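Local coordinates for Alpha/beta hydrolase fold protein (Sphaerobacter thermophilus, PDB 3R0V) that probably acts as a hydrolase of the alpha/beta hydrolase fold, its natural substrate unknown, and holds D-malate in a pocket in the crystal, at residues S34-G39 with R60-D65; P67-E72 with D188-G193; L100-A105 with A200-I205; P119-D124 with T196-R201; S126-P131 with P218-H223. One frame throughout, in Å; residues are numbered along the deposited sequence. Where two conformers were deposited one is given.

Contact 1: S34-G39 with R60-D65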
# COMPACT_ATOMS: atom_id res chain seq x y z
N SER A 34 4.16 3.68 5.81
CA SER A 34 3.41 4.87 5.46
C SER A 34 2.51 5.32 6.60
O SER A 34 2.09 4.52 7.43
CB SER A 34 2.51 4.57 4.26
OG SER A 34 1.43 3.76 4.67
N THR A 35 2.20 6.61 6.61
CA THR A 35 1.08 7.12 7.41
C THR A 35 0.23 7.92 6.44
O THR A 35 0.51 7.96 5.24
CB THR A 35 1.54 8.02 8.55
OG1 THR A 35 2.11 9.22 8.01
CG2 THR A 35 2.56 7.29 9.44
N ARG A 36 -0.80 8.59 6.95
CA ARG A 36 -1.70 9.32 6.07
C ARG A 36 -0.99 10.49 5.39
O ARG A 36 -1.37 10.88 4.29
CB ARG A 36 -2.96 9.77 6.82
CG ARG A 36 -2.83 10.97 7.75
CD ARG A 36 -4.10 11.10 8.57
NE ARG A 36 -4.30 12.43 9.14
CZ ARG A 36 -4.01 12.74 10.39
NH1 ARG A 36 -4.20 13.97 10.84
NH2 ARG A 36 -3.53 11.80 11.21
N ALA A 37 0.06 11.02 6.01
CA ALA A 37 0.82 12.12 5.42
C ALA A 37 1.34 11.77 4.02
O ALA A 37 1.45 12.64 3.15
CB ALA A 37 1.98 12.51 6.32
N GLY A 38 1.66 10.50 3.82
CA GLY A 38 2.26 10.06 2.57
C GLY A 38 1.38 10.32 1.37
O GLY A 38 1.88 10.53 0.26
N GLY A 39 0.08 10.31 1.58
CA GLY A 39 -0.85 10.46 0.49
C GLY A 39 -1.27 11.89 0.28
O GLY A 39 -1.96 12.20 -0.68
N ARG A 60 -0.23 3.28 13.46
CA ARG A 60 0.53 4.38 12.85
C ARG A 60 -0.16 5.72 13.03
O ARG A 60 -1.37 5.80 13.18
CB ARG A 60 0.68 4.14 11.35
CG ARG A 60 1.04 2.73 11.01
CD ARG A 60 1.03 2.54 9.52
NE ARG A 60 1.00 1.12 9.21
CZ ARG A 60 1.53 0.60 8.11
NH1 ARG A 60 2.13 1.39 7.22
NH2 ARG A 60 1.44 -0.70 7.92
N GLY A 61 0.62 6.79 12.95
CA GLY A 61 0.07 8.13 12.94
C GLY A 61 -0.85 8.35 14.12
O GLY A 61 -0.44 8.13 15.27
N ASP A 62 -2.08 8.76 13.88
CA ASP A 62 -3.01 9.05 14.98
C ASP A 62 -3.98 7.91 15.22
O ASP A 62 -4.92 8.06 16.00
CB ASP A 62 -3.76 10.36 14.74
CG ASP A 62 -2.84 11.57 14.77
OD1 ASP A 62 -1.88 11.58 15.59
OD2 ASP A 62 -3.07 12.51 13.98
N SER A 63 -3.76 6.78 14.57
CA SER A 63 -4.61 5.61 14.82
C SER A 63 -4.14 4.80 16.02
O SER A 63 -2.96 4.79 16.37
CB SER A 63 -4.64 4.69 13.61
OG SER A 63 -5.32 5.34 12.54
N GLY A 64 -5.09 4.11 16.65
CA GLY A 64 -4.78 3.20 17.73
C GLY A 64 -4.40 1.84 17.19
O GLY A 64 -4.17 1.67 15.98
N ASP A 65 -4.34 0.85 18.08
CA ASP A 65 -4.06 -0.52 17.67
C ASP A 65 -4.65 -1.43 18.73
O ASP A 65 -4.63 -1.11 19.92
CB ASP A 65 -2.54 -0.73 17.54
CG ASP A 65 -2.18 -1.90 16.65
OD1 ASP A 65 -3.07 -2.70 16.27
OD2 ASP A 65 -0.97 -2.04 16.33
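Two arginines, one from each segment, tie 34-39 to 60-65: Arg60 reaches across to the backbone of Ser34, and Arg36 reaches back to the carboxylate of Asp62. The Arg60 side chain leaves its backbone beside the N (chi1 -44°) and then runs extended, which carries the guanidinium alongside Ser34. There Arg60 NH1 donates to Ser34 O over 3.1 Å in an almost straight bond, lying in the carbonyl plane on a lone pair, with the oxygen near the plane of the guanidinium. The aliphatic part follows the same course, Arg60 CD also coming to 3.1 Å from Ser34 O. Gly31 O takes a further bond from NH1 and Asp188 a salt bridge from NH2, so the rotation of the group is fixed from several directions.

Both segments belong to loops of the alpha/beta hydrolase fold, one following strand 25-29 and the other strand 51-52, and Arg60 lies near the D-malate-binding residues Ala32 and Ser96. Residues Arg60 to Ser63 form a type II' turn with Gly61 at its second position. This turn presents Asp62 to Arg36, and Arg36 NH2 meets Asp62 OD2 at 2.9 Å. The approach is straight at the donor, close to the guanidinium plane, yet it comes from above the carboxylate, the two planes standing 51° apart. Asp56 also pairs with NH2, and Glu18 with NE. Thr35 CG2 rests 4.1 Å from Arg60 CB and 4.0 Å from Gly61 N.

Contact 2: P67-E72 with D188-G193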
# COMPACT_ATOMS: atom_id res chain seq x y z
N PRO A 67 -4.29 -5.43 19.73
CA PRO A 67 -3.78 -6.78 19.47
C PRO A 67 -4.86 -7.84 19.74
O PRO A 67 -5.81 -7.57 20.47
CB PRO A 67 -2.61 -6.93 20.47
CG PRO A 67 -2.33 -5.54 20.96
CD PRO A 67 -3.63 -4.79 20.88
N PRO A 68 -4.71 -9.03 19.14
CA PRO A 68 -3.58 -9.41 18.29
C PRO A 68 -3.77 -8.95 16.84
O PRO A 68 -4.91 -8.82 16.36
CB PRO A 68 -3.62 -10.93 18.34
CG PRO A 68 -5.08 -11.25 18.50
CD PRO A 68 -5.64 -10.16 19.37
N TYR A 69 -2.67 -8.72 16.15
CA TYR A 69 -2.76 -8.35 14.75
C TYR A 69 -3.38 -9.48 13.95
O TYR A 69 -3.12 -10.66 14.20
CB TYR A 69 -1.38 -8.00 14.17
CG TYR A 69 -1.53 -7.61 12.72
CD1 TYR A 69 -1.91 -6.33 12.36
CD2 TYR A 69 -1.34 -8.55 11.72
CE1 TYR A 69 -2.09 -5.99 11.04
CE2 TYR A 69 -1.52 -8.24 10.40
CZ TYR A 69 -1.88 -6.95 10.07
OH TYR A 69 -2.07 -6.66 8.74
N ALA A 70 -4.21 -9.12 12.97
CA ALA A 70 -4.64 -10.04 11.92
C ALA A 70 -4.89 -9.20 10.69
O ALA A 70 -5.32 -8.05 10.80
CB ALA A 70 -5.91 -10.79 12.33
N VAL A 71 -4.61 -9.76 9.52
CA VAL A 71 -4.89 -9.06 8.27
C VAL A 71 -6.37 -8.66 8.21
O VAL A 71 -6.69 -7.57 7.74
CB VAL A 71 -4.48 -9.90 7.03
CG1 VAL A 71 -4.80 -9.16 5.74
CG2 VAL A 71 -2.99 -10.24 7.08
N GLU A 72 -7.25 -9.52 8.71
CA GLU A 72 -8.68 -9.21 8.71
C GLU A 72 -8.99 -7.90 9.44
O GLU A 72 -9.92 -7.18 9.07
CB GLU A 72 -9.48 -10.37 9.32
CG GLU A 72 -10.98 -10.28 9.07
CD GLU A 72 -11.36 -10.68 7.65
OE1 GLU A 72 -10.58 -11.40 6.99
OE2 GLU A 72 -12.45 -10.28 7.20
N ASP A 188 2.80 -5.59 7.50
CA ASP A 188 2.88 -5.64 6.05
C ASP A 188 3.39 -6.99 5.56
O ASP A 188 2.95 -7.48 4.51
CB ASP A 188 3.69 -4.46 5.53
CG ASP A 188 2.87 -3.17 5.58
OD1 ASP A 188 3.14 -2.31 6.43
OD2 ASP A 188 1.91 -3.07 4.79
N HIS A 189 4.28 -7.62 6.32
CA HIS A 189 4.70 -8.97 5.95
C HIS A 189 3.49 -9.92 5.96
O HIS A 189 3.31 -10.72 5.04
CB HIS A 189 5.80 -9.46 6.90
CG HIS A 189 6.35 -10.80 6.53
ND1 HIS A 189 7.11 -11.56 7.39
CD2 HIS A 189 6.24 -11.53 5.39
CE1 HIS A 189 7.45 -12.69 6.80
NE2 HIS A 189 6.94 -12.70 5.58
N ALA A 190 2.65 -9.80 6.98
CA ALA A 190 1.45 -10.64 7.05
C ALA A 190 0.47 -10.39 5.89
O ALA A 190 -0.09 -11.33 5.33
CB ALA A 190 0.75 -10.44 8.40
N VAL A 191 0.27 -9.12 5.54
CA VAL A 191 -0.58 -8.77 4.41
C VAL A 191 -0.09 -9.46 3.14
O VAL A 191 -0.87 -10.04 2.38
CB VAL A 191 -0.60 -7.25 4.20
CG1 VAL A 191 -1.22 -6.90 2.83
CG2 VAL A 191 -1.34 -6.56 5.34
N MSE A 192 1.22 -9.41 2.92
CA MSE A 192 1.82 -9.92 1.69
C MSE A 192 2.03 -11.43 1.67
O MSE A 192 2.34 -11.99 0.63
CB MSE A 192 3.14 -9.17 1.39
CG MSE A 192 2.93 -7.68 1.11
SE MSE A 192 1.72 -7.35 -0.38
CE MSE A 192 2.64 -8.47 -1.66
N GLY A 193 1.86 -12.09 2.81
CA GLY A 193 2.06 -13.53 2.89
C GLY A 193 3.50 -13.86 2.57
O GLY A 193 4.41 -13.31 3.18
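Where helix 71-84 begins, its first turn and the loop leading into it pack against the last turns of helix 185-192, a helix within the long helical insertion between strands 111-117 and 209-213 of the alpha/beta hydrolase sheet. The contact is apolar, with no hydrogen bond between the segments. Ala190 CB meets two side chains of the 67-72 segment: it is 3.7 Å from Tyr69 CE2, the ring meeting it obliquely, and 4.0 Å from Val71 CG2. Val71 CG2 also lies 3.6 Å from Ala190 O, on the helix backbone, while the other methyl, Val71 CG1, faces Val191 CG2 at 4.3 Å.

Tyr69 extends CG opposite its backbone N (chi1 -180°), which sends the ring from the loop toward helix 185-192. Its far end reaches Val191, Tyr69 OH standing 3.5 Å from Val191 CG2, and the two side chains cross at about a right angle. A hydrogen bond from Tyr69 OH to Glu74, in the first turn of helix 71-84, ties the phenol to the helix its own loop leads into, and Tyr187 stacks on the ring.

Beyond this interface, helix 185-192 turns other residues inward: Asp188 is hydrogen-bonded to Ser96 and forms a salt bridge with Arg57. Helix 96-106 meets both partners, Leu103 touching Val71 and Leu100 touching Val191, so the start of helix 71-84 and the end of helix 185-192 close upon it together.

Contact 3: L100-A105 with A200-I205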
# COMPACT_ATOMS: atom_id res chain seq x y z
N LEU A 100 -3.20 -5.08 0.34
CA LEU A 100 -4.31 -4.98 1.26
C LEU A 100 -5.60 -4.64 0.51
O LEU A 100 -6.66 -5.22 0.79
CB LEU A 100 -4.01 -3.93 2.33
CG LEU A 100 -5.09 -3.62 3.37
CD1 LEU A 100 -5.47 -4.87 4.14
CD2 LEU A 100 -4.58 -2.53 4.31
N SER A 101 -5.51 -3.71 -0.42
CA SER A 101 -6.67 -3.29 -1.21
C SER A 101 -7.22 -4.42 -2.06
O SER A 101 -8.45 -4.58 -2.17
CB SER A 101 -6.35 -2.07 -2.07
OG SER A 101 -5.97 -0.97 -1.26
N LEU A 102 -6.33 -5.20 -2.67
CA LEU A 102 -6.74 -6.36 -3.47
C LEU A 102 -7.41 -7.41 -2.59
O LEU A 102 -8.44 -7.96 -2.96
CB LEU A 102 -5.55 -6.95 -4.24
CG LEU A 102 -5.02 -6.08 -5.39
CD1 LEU A 102 -3.56 -6.38 -5.68
CD2 LEU A 102 -5.87 -6.30 -6.64
N LEU A 103 -6.83 -7.70 -1.43
CA LEU A 103 -7.46 -8.61 -0.48
C LEU A 103 -8.84 -8.11 -0.08
O LEU A 103 -9.79 -8.89 0.01
CB LEU A 103 -6.58 -8.80 0.75
CG LEU A 103 -5.25 -9.51 0.51
CD1 LEU A 103 -4.43 -9.42 1.79
CD2 LEU A 103 -5.51 -10.96 0.14
N ALA A 104 -8.96 -6.81 0.16
CA ALA A 104 -10.24 -6.23 0.58
C ALA A 104 -11.28 -6.37 -0.53
O ALA A 104 -12.44 -6.71 -0.28
CB ALA A 104 -10.06 -4.77 0.97
N ALA A 105 -10.86 -6.12 -1.77
CA ALA A 105 -11.74 -6.26 -2.92
C ALA A 105 -12.20 -7.71 -3.07
O ALA A 105 -13.39 -7.97 -3.29
CB ALA A 105 -11.04 -5.78 -4.18
N ALA A 200 -6.51 -17.45 -7.43
CA ALA A 200 -7.92 -17.84 -7.40
C ALA A 200 -8.78 -16.69 -6.88
O ALA A 200 -9.82 -16.37 -7.48
CB ALA A 200 -8.11 -19.07 -6.53
N ARG A 201 -8.35 -16.07 -5.80
CA ARG A 201 -9.10 -14.96 -5.22
C ARG A 201 -9.11 -13.72 -6.10
O ARG A 201 -10.15 -13.10 -6.30
CB ARG A 201 -8.53 -14.59 -3.86
CG ARG A 201 -8.61 -15.71 -2.85
CD ARG A 201 -8.37 -15.16 -1.47
NE ARG A 201 -9.52 -14.37 -1.02
CZ ARG A 201 -9.44 -13.39 -0.13
NH1 ARG A 201 -8.27 -13.06 0.40
NH2 ARG A 201 -10.53 -12.72 0.23
N PHE A 202 -7.95 -13.35 -6.62
CA PHE A 202 -7.88 -12.13 -7.40
C PHE A 202 -8.58 -12.27 -8.75
O PHE A 202 -9.12 -11.30 -9.28
CB PHE A 202 -6.43 -11.64 -7.56
CG PHE A 202 -5.78 -11.18 -6.26
CD1 PHE A 202 -6.50 -11.12 -5.07
CD2 PHE A 202 -4.44 -10.79 -6.25
CE1 PHE A 202 -5.89 -10.69 -3.89
CE2 PHE A 202 -3.84 -10.35 -5.09
CZ PHE A 202 -4.56 -10.30 -3.91
N ALA A 203 -8.62 -13.48 -9.30
CA ALA A 203 -9.36 -13.70 -10.55
C ALA A 203 -10.86 -13.47 -10.35
O ALA A 203 -11.59 -13.27 -11.33
CB ALA A 203 -9.10 -15.09 -11.08
N SER A 204 -11.31 -13.45 -9.09
CA SER A 204 -12.72 -13.29 -8.76
C SER A 204 -13.12 -11.82 -8.60
O SER A 204 -14.30 -11.49 -8.40
CB SER A 204 -13.07 -14.06 -7.48
OG SER A 204 -12.67 -13.36 -6.31
N ILE A 205 -12.14 -10.92 -8.67
CA ILE A 205 -12.40 -9.50 -8.60
C ILE A 205 -12.98 -9.07 -9.94
O ILE A 205 -12.34 -9.21 -10.98
CB ILE A 205 -11.13 -8.70 -8.29
CG1 ILE A 205 -10.60 -9.04 -6.89
CG2 ILE A 205 -11.40 -7.20 -8.42
CD1 ILE A 205 -9.17 -8.56 -6.64
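One face of the Phe202 ring is covered by Leu102, whose CB lies 3.5 Å above the ring plane, offset toward the rim. This is a CH-pi contact, with Leu102 CB 3.9 Å from the centroid of the Phe202 ring and 27° off the normal. Leu103 approaches the same ring, and Leu103 CD2 stands 4.1 Å from Phe202 CE1. The interface sets helix 96-106, which in the alpha/beta hydrolase fold follows the probable nucleophile elbow after strand 89-94, against the short helix 199-202 and the turn that succeeds it.

Phe202 holds CG beside its backbone N (chi1 -67°), an orientation that brings the far end of the ring to the helix although its CB does not aim there. Leu102 lies across it at about a right angle. One turn further along helix 96-106, Ile205 CD1 touches both Leu102 CD2, 4.0 Å away, and Ala105 CB, 4.2 Å away, extending the apolar seam. Residues Phe202 to Ile205 make a type I turn, which delivers the isoleucine to this place.

At the outer margin Arg201 bends at chi3 (72°), and its side chain crosses Leu103 at about a right angle. Its NH2 is hydrogen-bonded to the hydroxyl of Ser107 just beyond helix 96-106, so a polar link accompanies the apolar one. The other terminal nitrogen, Arg201 NH1, stands 3.5 Å from Leu103 CD2.

Contact 4: P119-D124 with T196-R201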
# COMPACT_ATOMS: atom_id res chain seq x y z
N PRO A 119 2.20 -3.32 -6.57
CA PRO A 119 1.98 -4.35 -5.56
C PRO A 119 3.17 -5.32 -5.51
O PRO A 119 3.51 -5.89 -6.55
CB PRO A 119 0.71 -5.06 -6.05
CG PRO A 119 0.59 -4.71 -7.49
CD PRO A 119 1.21 -3.36 -7.66
N PRO A 120 3.80 -5.48 -4.34
CA PRO A 120 5.09 -6.19 -4.30
C PRO A 120 4.98 -7.71 -4.20
O PRO A 120 5.66 -8.33 -3.38
CB PRO A 120 5.77 -5.60 -3.06
CG PRO A 120 4.61 -5.22 -2.15
CD PRO A 120 3.50 -4.77 -3.08
N TYR A 121 4.11 -8.31 -5.01
CA TYR A 121 4.09 -9.76 -5.13
C TYR A 121 5.28 -10.18 -5.98
O TYR A 121 5.91 -9.35 -6.62
CB TYR A 121 2.78 -10.26 -5.75
CG TYR A 121 1.59 -10.05 -4.86
CD1 TYR A 121 1.30 -10.95 -3.85
CD2 TYR A 121 0.77 -8.93 -5.00
CE1 TYR A 121 0.22 -10.76 -3.01
CE2 TYR A 121 -0.31 -8.73 -4.17
CZ TYR A 121 -0.58 -9.65 -3.18
OH TYR A 121 -1.66 -9.43 -2.34
N ALA A 122 5.57 -11.47 -5.98
CA ALA A 122 6.67 -12.01 -6.77
C ALA A 122 6.14 -13.12 -7.67
O ALA A 122 5.40 -13.98 -7.20
CB ALA A 122 7.75 -12.57 -5.85
N VAL A 123 6.51 -13.11 -8.94
CA VAL A 123 6.07 -14.16 -9.86
C VAL A 123 7.21 -14.87 -10.59
O VAL A 123 6.95 -15.76 -11.39
CB VAL A 123 5.10 -13.62 -10.91
CG1 VAL A 123 3.86 -13.06 -10.22
CG2 VAL A 123 5.78 -12.55 -11.78
N ASP A 124 8.45 -14.48 -10.32
CA ASP A 124 9.59 -15.07 -11.03
C ASP A 124 10.89 -14.86 -10.26
O ASP A 124 10.93 -14.12 -9.27
CB ASP A 124 9.70 -14.49 -12.44
CG ASP A 124 10.20 -13.06 -12.45
OD1 ASP A 124 9.42 -12.13 -12.11
OD2 ASP A 124 11.38 -12.83 -12.81
N THR A 196 3.54 -14.58 -2.83
CA THR A 196 2.88 -15.22 -3.95
C THR A 196 1.46 -14.68 -4.13
O THR A 196 0.77 -14.32 -3.16
CB THR A 196 2.91 -16.77 -3.85
OG1 THR A 196 2.17 -17.19 -2.71
CG2 THR A 196 4.35 -17.27 -3.73
N ILE A 197 1.02 -14.58 -5.38
CA ILE A 197 -0.31 -14.05 -5.66
C ILE A 197 -1.40 -15.08 -5.37
O ILE A 197 -1.32 -16.21 -5.84
CB ILE A 197 -0.43 -13.61 -7.13
CG1 ILE A 197 0.59 -12.52 -7.45
CG2 ILE A 197 -1.87 -13.14 -7.41
CD1 ILE A 197 0.62 -12.15 -8.90
N PRO A 198 -2.42 -14.69 -4.59
CA PRO A 198 -3.59 -15.58 -4.44
C PRO A 198 -4.47 -15.50 -5.68
O PRO A 198 -5.51 -14.85 -5.71
CB PRO A 198 -4.31 -15.02 -3.20
CG PRO A 198 -3.91 -13.59 -3.14
CD PRO A 198 -2.52 -13.48 -3.76
N THR A 199 -4.01 -16.17 -6.73
CA THR A 199 -4.60 -16.08 -8.05
C THR A 199 -6.10 -16.37 -8.09
O THR A 199 -6.86 -15.62 -8.71
CB THR A 199 -3.89 -17.03 -9.02
OG1 THR A 199 -2.53 -16.61 -9.15
CG2 THR A 199 -4.57 -17.03 -10.38
N ALA A 200 -6.51 -17.45 -7.43
CA ALA A 200 -7.92 -17.84 -7.40
C ALA A 200 -8.78 -16.69 -6.88
O ALA A 200 -9.82 -16.37 -7.48
CB ALA A 200 -8.11 -19.07 -6.53
N ARG A 201 -8.35 -16.07 -5.80
CA ARG A 201 -9.10 -14.96 -5.22
C ARG A 201 -9.11 -13.72 -6.10
O ARG A 201 -10.15 -13.10 -6.30
CB ARG A 201 -8.53 -14.59 -3.86
CG ARG A 201 -8.61 -15.71 -2.85
CD ARG A 201 -8.37 -15.16 -1.47
NE ARG A 201 -9.52 -14.37 -1.02
CZ ARG A 201 -9.44 -13.39 -0.13
NH1 ARG A 201 -8.27 -13.06 0.40
NH2 ARG A 201 -10.53 -12.72 0.23
O HOH W 1 2.99 -15.45 -7.38
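The loop after strand 111-117 supplies Pro120 to the D-malate pocket, and directly beyond that residue it leans on the 196-201 segment, the approach to helix 199-202. Tyr121 carries most of the contact. With CG beside the backbone N (chi1 -68°), its ring projects from the loop along the Thr196 to Pro198 backbone, which meets it obliquely: Tyr121 CD1 is 3.5 Å from Thr196 O, and Tyr121 CE1 is 3.9 Å from Pro198 CD. Nearer the root of the side chain, Tyr121 CB packs at 3.6 Å against Ile197 CG1. The tyrosine crosses both the isoleucine and the proline at roughly right angles.

The end of the Ile197 chain, CD1, reaches Val123 CG1 at 3.6 Å. Tyr121 and Val123 therefore grip successive carbons of one side chain, and Leu228 of helix 219-231 touches Ile197 too. Polar linkage between the segments runs through a water, which donates to Ala122 O (2.8 Å) and accepts from Ile197 N (2.9 Å). It bridges two backbones whose closest CA atoms belong to Ala122 and Thr196. Ala122 is also bonded through its backbone to Asn195, just ahead of the second segment.

Selenomethionine Met192 of helix 185-192 packs on both Pro120 and Tyr121. Pro120 and Pro198 each centre an inverse gamma turn, and Pro198 takes the N-cap position of helix 199-202. Loops leaving the C-terminal ends of parallel strands, as this one does, commonly line the ligand pocket in alpha/beta hydrolases.

Contact 5: S126-P131 with P218-H223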
# COMPACT_ATOMS: atom_id res chain seq x y z
N SER A 126 13.56 -13.24 -10.95
CA SER A 126 14.28 -11.97 -11.07
C SER A 126 14.20 -11.15 -9.78
O SER A 126 14.95 -10.20 -9.61
CB SER A 126 13.80 -11.14 -12.27
OG SER A 126 12.51 -10.60 -12.05
N ARG A 127 13.28 -11.51 -8.89
CA ARG A 127 13.27 -10.93 -7.55
C ARG A 127 14.24 -11.71 -6.67
O ARG A 127 14.20 -12.93 -6.64
CB ARG A 127 11.88 -10.98 -6.93
CG ARG A 127 11.85 -10.33 -5.56
CD ARG A 127 10.46 -10.25 -5.01
NE ARG A 127 10.44 -9.59 -3.72
CZ ARG A 127 9.32 -9.23 -3.10
NH1 ARG A 127 8.14 -9.45 -3.67
NH2 ARG A 127 9.37 -8.65 -1.92
N PRO A 128 15.12 -10.99 -5.95
CA PRO A 128 16.03 -11.68 -5.02
C PRO A 128 15.24 -12.50 -4.00
O PRO A 128 14.19 -12.06 -3.57
CB PRO A 128 16.75 -10.51 -4.33
CG PRO A 128 16.58 -9.34 -5.23
CD PRO A 128 15.27 -9.53 -5.92
N PRO A 129 15.74 -13.69 -3.62
CA PRO A 129 15.02 -14.45 -2.59
C PRO A 129 14.99 -13.70 -1.26
O PRO A 129 15.97 -13.06 -0.88
CB PRO A 129 15.84 -15.74 -2.46
CG PRO A 129 17.15 -15.46 -3.12
CD PRO A 129 16.90 -14.42 -4.16
N VAL A 130 13.85 -13.75 -0.58
CA VAL A 130 13.73 -13.19 0.76
C VAL A 130 14.36 -14.20 1.70
O VAL A 130 14.12 -15.40 1.56
CB VAL A 130 12.25 -12.99 1.13
CG1 VAL A 130 12.11 -12.56 2.57
CG2 VAL A 130 11.59 -11.98 0.18
N PRO A 131 15.21 -13.75 2.65
CA PRO A 131 15.85 -14.73 3.52
C PRO A 131 14.81 -15.57 4.25
O PRO A 131 13.80 -15.04 4.69
CB PRO A 131 16.60 -13.86 4.53
CG PRO A 131 16.85 -12.57 3.82
CD PRO A 131 15.63 -12.37 2.94
N PRO A 218 11.90 -2.30 -10.75
CA PRO A 218 12.71 -3.47 -11.09
C PRO A 218 11.93 -4.44 -11.97
O PRO A 218 10.70 -4.40 -12.01
CB PRO A 218 13.03 -4.09 -9.73
CG PRO A 218 11.97 -3.61 -8.81
CD PRO A 218 11.54 -2.25 -9.32
N ALA A 219 12.65 -5.27 -12.73
CA ALA A 219 12.01 -6.24 -13.60
C ALA A 219 10.94 -7.05 -12.88
O ALA A 219 9.86 -7.32 -13.42
CB ALA A 219 13.04 -7.17 -14.24
N TRP A 220 11.22 -7.45 -11.65
CA TRP A 220 10.27 -8.31 -10.96
C TRP A 220 8.94 -7.64 -10.68
O TRP A 220 7.89 -8.30 -10.68
CB TRP A 220 10.87 -8.92 -9.69
CG TRP A 220 11.19 -7.97 -8.56
CD1 TRP A 220 12.40 -7.39 -8.28
CD2 TRP A 220 10.31 -7.57 -7.51
NE1 TRP A 220 12.32 -6.64 -7.13
CE2 TRP A 220 11.04 -6.73 -6.64
CE3 TRP A 220 8.96 -7.83 -7.23
CZ2 TRP A 220 10.47 -6.15 -5.50
CZ3 TRP A 220 8.40 -7.25 -6.10
CH2 TRP A 220 9.15 -6.41 -5.25
N ILE A 221 8.97 -6.33 -10.45
CA ILE A 221 7.74 -5.56 -10.28
C ILE A 221 6.95 -5.48 -11.60
O ILE A 221 5.72 -5.60 -11.59
CB ILE A 221 8.06 -4.16 -9.74
CG1 ILE A 221 8.31 -4.22 -8.23
CG2 ILE A 221 6.95 -3.15 -10.08
CD1 ILE A 221 7.03 -4.46 -7.41
N ARG A 222 7.64 -5.27 -12.71
CA ARG A 222 6.95 -5.29 -14.01
C ARG A 222 6.27 -6.63 -14.23
O ARG A 222 5.12 -6.68 -14.68
CB ARG A 222 7.90 -5.03 -15.17
CG ARG A 222 8.60 -3.68 -15.16
CD ARG A 222 9.19 -3.40 -16.55
NE ARG A 222 10.04 -4.49 -17.03
CZ ARG A 222 11.37 -4.54 -16.89
NH1 ARG A 222 12.03 -3.54 -16.32
NH2 ARG A 222 12.03 -5.59 -17.35
N HIS A 223 6.97 -7.72 -13.95
CA HIS A 223 6.39 -9.03 -14.23
C HIS A 223 5.16 -9.27 -13.36
O HIS A 223 4.17 -9.84 -13.83
CB HIS A 223 7.41 -10.14 -14.03
CG HIS A 223 8.65 -9.96 -14.84
ND1 HIS A 223 9.85 -10.53 -14.48
CD2 HIS A 223 8.88 -9.25 -15.97
CE1 HIS A 223 10.77 -10.19 -15.37
NE2 HIS A 223 10.21 -9.42 -16.28
O HOH W 2 14.22 -7.67 -10.99
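Arg127 NH1 is held by a hydrogen bond to Pro120 O, while the guanidinium that carries it lies flat on Trp220. NH2 has a second carbonyl, that of Gly158. In this alpha/beta hydrolase the tryptophan stands on the first turn of helix 219-231, which follows strand 209-213, and the arginine comes from the loop between strand 111-117 and helix 134-143.

The stack is close to parallel, planes 20° apart and centres 4.0 Å apart between the Arg127 guanidinium and Trp220, and its cation-pi part falls on the six-membered ring. Arg127 is fully extended, its CG opposite the backbone N (chi1 -177°), which lays the whole chain over one face of the indole. Arg127 CB lies above the five-membered ring near Trp220 CG, and Arg127 CD sits 3.6 Å from the centroid of the Trp220 six-membered ring as a CH-pi partner. Arg127 NH1 finally reaches Trp220 CZ3 at 3.3 Å. The opposite face of the indole is covered by Pro218 CG and Ile221 CG1 of its own segment, so the ring is sandwiched.

Ser126 completes the contact at the helix start. Ser126 OG, hydrogen-bonded to Asp124, rests 3.3 Å from Trp220 CB and close to the His223 ring, whose ND1 is in turn bonded to Asp124. A water joins the backbones, donating to Ser126 O at 3.0 Å and accepting from Trp220 N at 3.1 Å.

Overall arrangement
Contact 1 is a surface contact held by charge, whereas contacts 2 and 3 are partly buried and mainly apolar, with no hydrogen bond across their segments; helix 96-106 lies beside both. Contacts 3 and 4 share Ala200 and Arg201 and both use helix 199-202, with Tyr121 OH lying on Phe202. Contact 4, more superficial, adds a bridging water to its apolar seam. Contact 5, partly buried, has a similar water but rests on a cation-pi stack, and joins contact 4 through Asp124 and His223. The Arg60-Asp188 pair links contacts 1 and 2, near malate-binding Ser96.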